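Antitoxin RnlB (Escherichia coli, PDB 6Y2P) serves as the labile antitoxin of a type II toxin-antitoxin system, inhibiting the endonuclease activity of its cognate toxin RnlA but not that of LsoA. Local coordinates at residues V16-G21 / L49-C54; T45-F50 / F63-M68. All coordinates share one frame; numbering follows the deposited sequence.

Contact 1. Residues V16-G21 / L49-C54; sequences VVMATG and LFDLLC
Strands 13-19 and 46-51 are the two parallel strands of a beta-alpha-beta unit, and here their C-terminal ends pair, Val16 beside Leu49, Val17 beside Phe50 and Met18 beside Asp51. The short strand segments run 19° apart, 4.6 Å between their axes. Val17 reaches Leu49 and Asp51 in turn: its N donates to Leu49 O (2.8 Å), and its O accepts from Asp51 N. One step on, Ala19 N closes the ladder on Asp51 O at 3.0 Å, the bond lying nearly in line with the carbonyl.

On one face of the sheet Val17 and Phe50 stand side by side, pointing the same way. Phe50 is turned with CG next to its own backbone N (chi1 -81°), which sets the ring alongside the valine. Val17 CG2 lies over one ring face, 4.2 Å from the centroid and offset toward the rim, a CH-pi contact; CG1 meets Phe50 CE2. The reverse face carries Val16, Met18, Leu49 and Asp51, and there helix 88-99 packs on Met18 and Asp51 through Leu94.

Beyond the strands the two segments stay together. Asp51 OD1 takes the N-H of Leu53 from above the carboxylate plane (2.9 Å), an Asx turn with Leu52 at the N-cap position of helix 53-56. The same oxygen forms a salt bridge with Arg62 NE, so OD1 takes two partners. Cys54, which follows Leu53, packs its CB near the Gly21 backbone and lies 4.5 Å from Ala19 CB through the same atom. Two neighbouring parallel strands joined through helix 29-39 make this a beta-alpha-beta crossover.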
loop_
_atom_site.group_PDB
_atom_site.type_symbol
_atom_site.label_atom_id
_atom_site.label_comp_id
_atom_site.label_asym_id
_atom_site.label_seq_id
_atom_site.Cartn_x
_atom_site.Cartn_y
_atom_site.Cartn_z
ATOM N N VAL C 16 -27.309 20.755 -18.590
ATOM C CA VAL C 16 -25.980 20.189 -18.366
ATOM C C VAL C 16 -25.267 21.064 -17.344
ATOM O O VAL C 16 -25.093 22.271 -17.559
ATOM C CB VAL C 16 -25.145 20.104 -19.655
ATOM C CG1 VAL C 16 -23.801 19.488 -19.342
ATOM C CG2 VAL C 16 -25.849 19.316 -20.725
ATOM N N VAL C 17 -24.824 20.455 -16.258
ATOM C CA VAL C 17 -24.248 21.143 -15.113
ATOM C C VAL C 17 -22.798 20.721 -15.003
ATOM O O VAL C 17 -22.503 19.532 -14.838
ATOM C CB VAL C 17 -24.975 20.786 -13.812
ATOM C CG1 VAL C 17 -24.423 21.607 -12.669
ATOM C CG2 VAL C 17 -26.485 20.968 -13.963
ATOM N N MET C 18 -21.903 21.686 -15.052
ATOM C CA MET C 18 -20.474 21.446 -14.996
ATOM C C MET C 18 -19.882 21.995 -13.696
ATOM O O MET C 18 -20.220 23.100 -13.269
ATOM C CB MET C 18 -19.828 22.116 -16.183
ATOM C CG MET C 18 -18.356 22.150 -16.109
ATOM S SD MET C 18 -17.805 22.480 -17.766
ATOM C CE MET C 18 -16.339 23.446 -17.487
ATOM N N ALA C 19 -19.000 21.230 -13.064
ATOM C CA ALA C 19 -18.292 21.745 -11.901
ATOM C C ALA C 19 -17.201 22.736 -12.326
ATOM O O ALA C 19 -16.530 22.555 -13.349
ATOM C CB ALA C 19 -17.686 20.605 -11.088
ATOM N N THR C 20 -17.001 23.769 -11.493
ATOM C CA THR C 20 -16.057 24.855 -11.748
ATOM C C THR C 20 -14.813 24.835 -10.857
ATOM O O THR C 20 -14.018 25.774 -10.924
ATOM C CB THR C 20 -16.778 26.200 -11.556
ATOM O OG1 THR C 20 -17.231 26.304 -10.195
ATOM C CG2 THR C 20 -17.956 26.368 -12.512
ATOM N N GLY C 21 -14.555 23.743 -10.142
ATOM C CA GLY C 21 -13.445 23.678 -9.201
ATOM C C GLY C 21 -13.455 22.340 -8.481
ATOM O O GLY C 21 -14.154 21.423 -8.902
ATOM N N LEU C 49 -27.694 16.028 -16.868
ATOM C CA LEU C 49 -26.328 15.534 -16.929
ATOM C C LEU C 49 -25.394 16.465 -16.155
ATOM O O LEU C 49 -25.423 17.683 -16.354
ATOM C CB LEU C 49 -25.884 15.418 -18.383
ATOM C CG LEU C 49 -24.398 15.129 -18.569
ATOM C CD1 LEU C 49 -24.098 13.815 -17.907
ATOM C CD2 LEU C 49 -24.056 15.116 -20.074
ATOM N N PHE C 50 -24.563 15.889 -15.291
ATOM C CA PHE C 50 -23.535 16.581 -14.521
ATOM C C PHE C 50 -22.164 16.143 -15.034
ATOM O O PHE C 50 -21.879 14.932 -15.098
ATOM C CB PHE C 50 -23.609 16.228 -13.024
ATOM C CG PHE C 50 -24.645 16.974 -12.256
ATOM C CD1 PHE C 50 -25.939 16.489 -12.170
ATOM C CD2 PHE C 50 -24.317 18.133 -11.576
ATOM C CE1 PHE C 50 -26.899 17.163 -11.444
ATOM C CE2 PHE C 50 -25.269 18.833 -10.848
ATOM C CZ PHE C 50 -26.565 18.353 -10.785
ATOM N N ASP C 51 -21.316 17.116 -15.366
ATOM C CA ASP C 51 -19.896 16.877 -15.631
ATOM C C ASP C 51 -19.073 17.250 -14.392
ATOM O O ASP C 51 -18.983 18.425 -14.030
ATOM C CB ASP C 51 -19.435 17.682 -16.845
ATOM C CG ASP C 51 -17.939 17.580 -17.084
ATOM O OD1 ASP C 51 -17.248 16.824 -16.355
ATOM O OD2 ASP C 51 -17.454 18.223 -18.025
ATOM N N LEU C 52 -18.454 16.270 -13.738
ATOM C CA LEU C 52 -17.770 16.570 -12.489
ATOM C C LEU C 52 -16.250 16.630 -12.624
ATOM O O LEU C 52 -15.536 16.528 -11.599
ATOM C CB LEU C 52 -18.172 15.550 -11.429
ATOM C CG LEU C 52 -19.674 15.243 -11.289
ATOM C CD1 LEU C 52 -19.929 14.075 -10.315
ATOM C CD2 LEU C 52 -20.427 16.466 -10.794
ATOM N N LEU C 53 -15.746 16.889 -13.843
ATOM C CA LEU C 53 -14.311 16.770 -14.127
ATOM C C LEU C 53 -13.454 17.527 -13.112
ATOM O O LEU C 53 -12.481 16.979 -12.576
ATOM C CB LEU C 53 -14.003 17.272 -15.533
ATOM C CG LEU C 53 -12.494 17.376 -15.794
ATOM C CD1 LEU C 53 -11.955 15.978 -15.873
ATOM C CD2 LEU C 53 -12.096 18.196 -17.027
ATOM N N CYS C 54 -13.821 18.773 -12.795
ATOM C CA CYS C 54 -12.944 19.539 -11.918
ATOM C C CYS C 54 -13.035 19.104 -10.458
ATOM O O CYS C 54 -12.093 19.343 -9.692
ATOM C CB CYS C 54 -13.308 21.029 -11.980
ATOM S SG CYS C 54 -12.960 21.854 -13.588
HETATM O O HOH W 1 -16.064 20.463 -14.469
#

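Contact 2. Residues T45-F50 / F63-M68; sequences TGEILF and FVTLEM
Strand segments 46-50 and 63-68 run antiparallel, their N-to-C directions 148° apart, with Gly46-Met68, Ile48-Leu66 and Phe50-Val64 as hydrogen-bonded pairs and Glu47-Glu67 and Leu49-Thr65 as non-hydrogen-bonded ones. Ile48 and Leu66 exchange two bonds, Ile48 N to Leu66 O at 2.9 Å and its return, and Phe50 and Val64 do the same. At the far end Met68 N donates to Gly46 O, while the reciprocal bond to Met68 O is less certain.

The apolar face is carried by Ile48, Phe50, Val64, Leu66 and Met68. Met68 sends its chain outward with CG anti to the backbone N (chi1 -175°), then bends at the sulfur, so that CE comes to 3.6 Å from Ile48 CD1; the two side chains cross at a slant. Leu66 meets Phe50 nearly at a right angle, CD1 lying 3.4 Å from Phe50 CD1. Val64 O sits at the edge of the same ring, in its plane. Leu66 also packs on an apolar side chain of another protein chain.

Across the sheet the other face mixes polar and apolar groups. Glu47 runs its extended chain across Thr65 at an angle, OE2 reaching Thr65 CG2 at 4.0 Å, while the threonine hydroxyl bonds to the backbone O of Lys79 on the neighbouring strand. Glu47 OE1 and Glu67 OE2 stand 4.8 Å apart, and their like charges probably disfavour a closer approach. Deeper in, Leu49 CD1 comes to 4.2 Å from Phe63 CB and faces the edge of the Phe63 ring, and helix 88-99 lays Ile90 on the leucine and Leu91 on the phenylalanine. Hydrogen-bonded and non-hydrogen-bonded pairs taking turns is typical of an antiparallel ladder, here inside a mixed sheet.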
loop_
_atom_site.group_PDB
_atom_site.type_symbol
_atom_site.label_atom_id
_atom_site.label_comp_id
_atom_site.label_asym_id
_atom_site.label_seq_id
_atom_site.Cartn_x
_atom_site.Cartn_y
_atom_site.Cartn_z
ATOM N N THR C 45 -39.341 18.514 -15.441
ATOM C CA THR C 45 -39.124 17.088 -15.218
ATOM C C THR C 45 -38.375 16.505 -16.404
ATOM O O THR C 45 -38.720 16.779 -17.556
ATOM C CB THR C 45 -40.455 16.339 -15.031
ATOM O OG1 THR C 45 -41.195 16.912 -13.943
ATOM C CG2 THR C 45 -40.191 14.859 -14.745
ATOM N N GLY C 46 -37.355 15.714 -16.122
ATOM C CA GLY C 46 -36.505 15.132 -17.147
ATOM C C GLY C 46 -35.222 14.628 -16.518
ATOM O O GLY C 46 -35.195 14.278 -15.343
ATOM N N GLU C 47 -34.149 14.644 -17.307
ATOM C CA GLU C 47 -32.840 14.203 -16.842
ATOM C C GLU C 47 -31.854 15.355 -16.945
ATOM O O GLU C 47 -31.920 16.182 -17.860
ATOM C CB GLU C 47 -32.286 13.013 -17.638
ATOM C CG GLU C 47 -32.879 11.662 -17.266
ATOM C CD GLU C 47 -32.015 10.493 -17.731
ATOM O OE1 GLU C 47 -32.298 9.344 -17.312
ATOM O OE2 GLU C 47 -31.054 10.723 -18.505
ATOM N N ILE C 48 -30.923 15.366 -15.996
ATOM C CA ILE C 48 -29.869 16.351 -15.881
ATOM C C ILE C 48 -28.561 15.599 -15.967
ATOM O O ILE C 48 -28.361 14.609 -15.251
ATOM C CB ILE C 48 -29.971 17.121 -14.552
ATOM C CG1 ILE C 48 -31.361 17.726 -14.401
ATOM C CG2 ILE C 48 -28.920 18.214 -14.448
ATOM C CD1 ILE C 48 -31.399 18.846 -13.400
ATOM N N LEU C 49 -27.694 16.028 -16.868
ATOM C CA LEU C 49 -26.328 15.534 -16.929
ATOM C C LEU C 49 -25.394 16.465 -16.155
ATOM O O LEU C 49 -25.423 17.683 -16.354
ATOM C CB LEU C 49 -25.884 15.418 -18.383
ATOM C CG LEU C 49 -24.398 15.129 -18.569
ATOM C CD1 LEU C 49 -24.098 13.815 -17.907
ATOM C CD2 LEU C 49 -24.056 15.116 -20.074
ATOM N N PHE C 50 -24.563 15.889 -15.291
ATOM C CA PHE C 50 -23.535 16.581 -14.521
ATOM C C PHE C 50 -22.164 16.143 -15.034
ATOM O O PHE C 50 -21.879 14.932 -15.098
ATOM C CB PHE C 50 -23.609 16.228 -13.024
ATOM C CG PHE C 50 -24.645 16.974 -12.256
ATOM C CD1 PHE C 50 -25.939 16.489 -12.170
ATOM C CD2 PHE C 50 -24.317 18.133 -11.576
ATOM C CE1 PHE C 50 -26.899 17.163 -11.444
ATOM C CE2 PHE C 50 -25.269 18.833 -10.848
ATOM C CZ PHE C 50 -26.565 18.353 -10.785
ATOM N N PHE C 63 -18.984 11.686 -15.341
ATOM C CA PHE C 63 -20.290 12.091 -15.840
ATOM C C PHE C 63 -21.394 11.314 -15.135
ATOM O O PHE C 63 -21.378 10.079 -15.120
ATOM C CB PHE C 63 -20.401 11.838 -17.335
ATOM C CG PHE C 63 -19.458 12.640 -18.174
ATOM C CD1 PHE C 63 -19.811 13.910 -18.629
ATOM C CD2 PHE C 63 -18.242 12.099 -18.583
ATOM C CE1 PHE C 63 -18.950 14.629 -19.463
ATOM C CE2 PHE C 63 -17.377 12.817 -19.392
ATOM C CZ PHE C 63 -17.727 14.079 -19.827
ATOM N N VAL C 64 -22.372 12.030 -14.593
ATOM C CA VAL C 64 -23.460 11.406 -13.847
ATOM C C VAL C 64 -24.783 12.050 -14.229
ATOM O O VAL C 64 -24.874 13.281 -14.301
ATOM C CB VAL C 64 -23.211 11.547 -12.331
ATOM C CG1 VAL C 64 -24.425 11.131 -11.543
ATOM C CG2 VAL C 64 -22.015 10.725 -11.926
ATOM N N THR C 65 -25.814 11.231 -14.451
ATOM C CA THR C 65 -27.185 11.705 -14.635
ATOM C C THR C 65 -27.998 11.609 -13.353
ATOM O O THR C 65 -27.778 10.742 -12.513
ATOM C CB THR C 65 -27.957 10.931 -15.695
ATOM O OG1 THR C 65 -28.018 9.532 -15.323
ATOM C CG2 THR C 65 -27.321 11.068 -17.034
ATOM N N LEU C 66 -28.925 12.545 -13.208
ATOM C CA LEU C 66 -29.947 12.470 -12.171
ATOM C C LEU C 66 -31.273 12.957 -12.739
ATOM O O LEU C 66 -31.315 13.888 -13.553
ATOM C CB LEU C 66 -29.586 13.300 -10.937
ATOM C CG LEU C 66 -28.309 12.876 -10.223
ATOM C CD1 LEU C 66 -27.190 13.766 -10.662
ATOM C CD2 LEU C 66 -28.502 12.931 -8.743
ATOM N N GLU C 67 -32.356 12.331 -12.285
ATOM C CA GLU C 67 -33.698 12.735 -12.671
ATOM C C GLU C 67 -34.135 13.979 -11.906
ATOM O O GLU C 67 -33.704 14.224 -10.771
ATOM C CB GLU C 67 -34.677 11.597 -12.431
ATOM C CG GLU C 67 -34.565 10.516 -13.482
ATOM C CD GLU C 67 -35.297 9.240 -13.126
ATOM O OE1 GLU C 67 -36.479 9.307 -12.698
ATOM O OE2 GLU C 67 -34.680 8.165 -13.301
ATOM N N MET C 68 -35.010 14.764 -12.534
ATOM C CA MET C 68 -35.597 15.927 -11.893
ATOM C C MET C 68 -37.102 15.862 -12.091
ATOM O O MET C 68 -37.579 15.845 -13.231
ATOM C CB MET C 68 -35.027 17.234 -12.460
ATOM C CG MET C 68 -35.538 18.468 -11.718
ATOM S SD MET C 68 -34.881 20.073 -12.250
ATOM C CE MET C 68 -34.773 19.859 -14.003
#

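In the fold
Strand 46-51 is common to both contacts: contact 1 pairs it in parallel with strand 13-19, contact 2 antiparallel with strand 63-69, and Leu49 and Phe50 belong to both. The centres of the two contacts lie about 12 Å apart in one mixed five-stranded sheet, whose outermost strands within the chain are 2-7 and 72-81. Along the chain the order is 16-21, then 45-54, then 63-68, with helix 29-39 in the first connection and helix 53-56 in the second. Val17 CG2 touches Ile48 CG2 at 3.7 Å, joining the apolar faces of strands 13-19 and 46-51. Together the contacts form the centre of the sheet in the antitoxin.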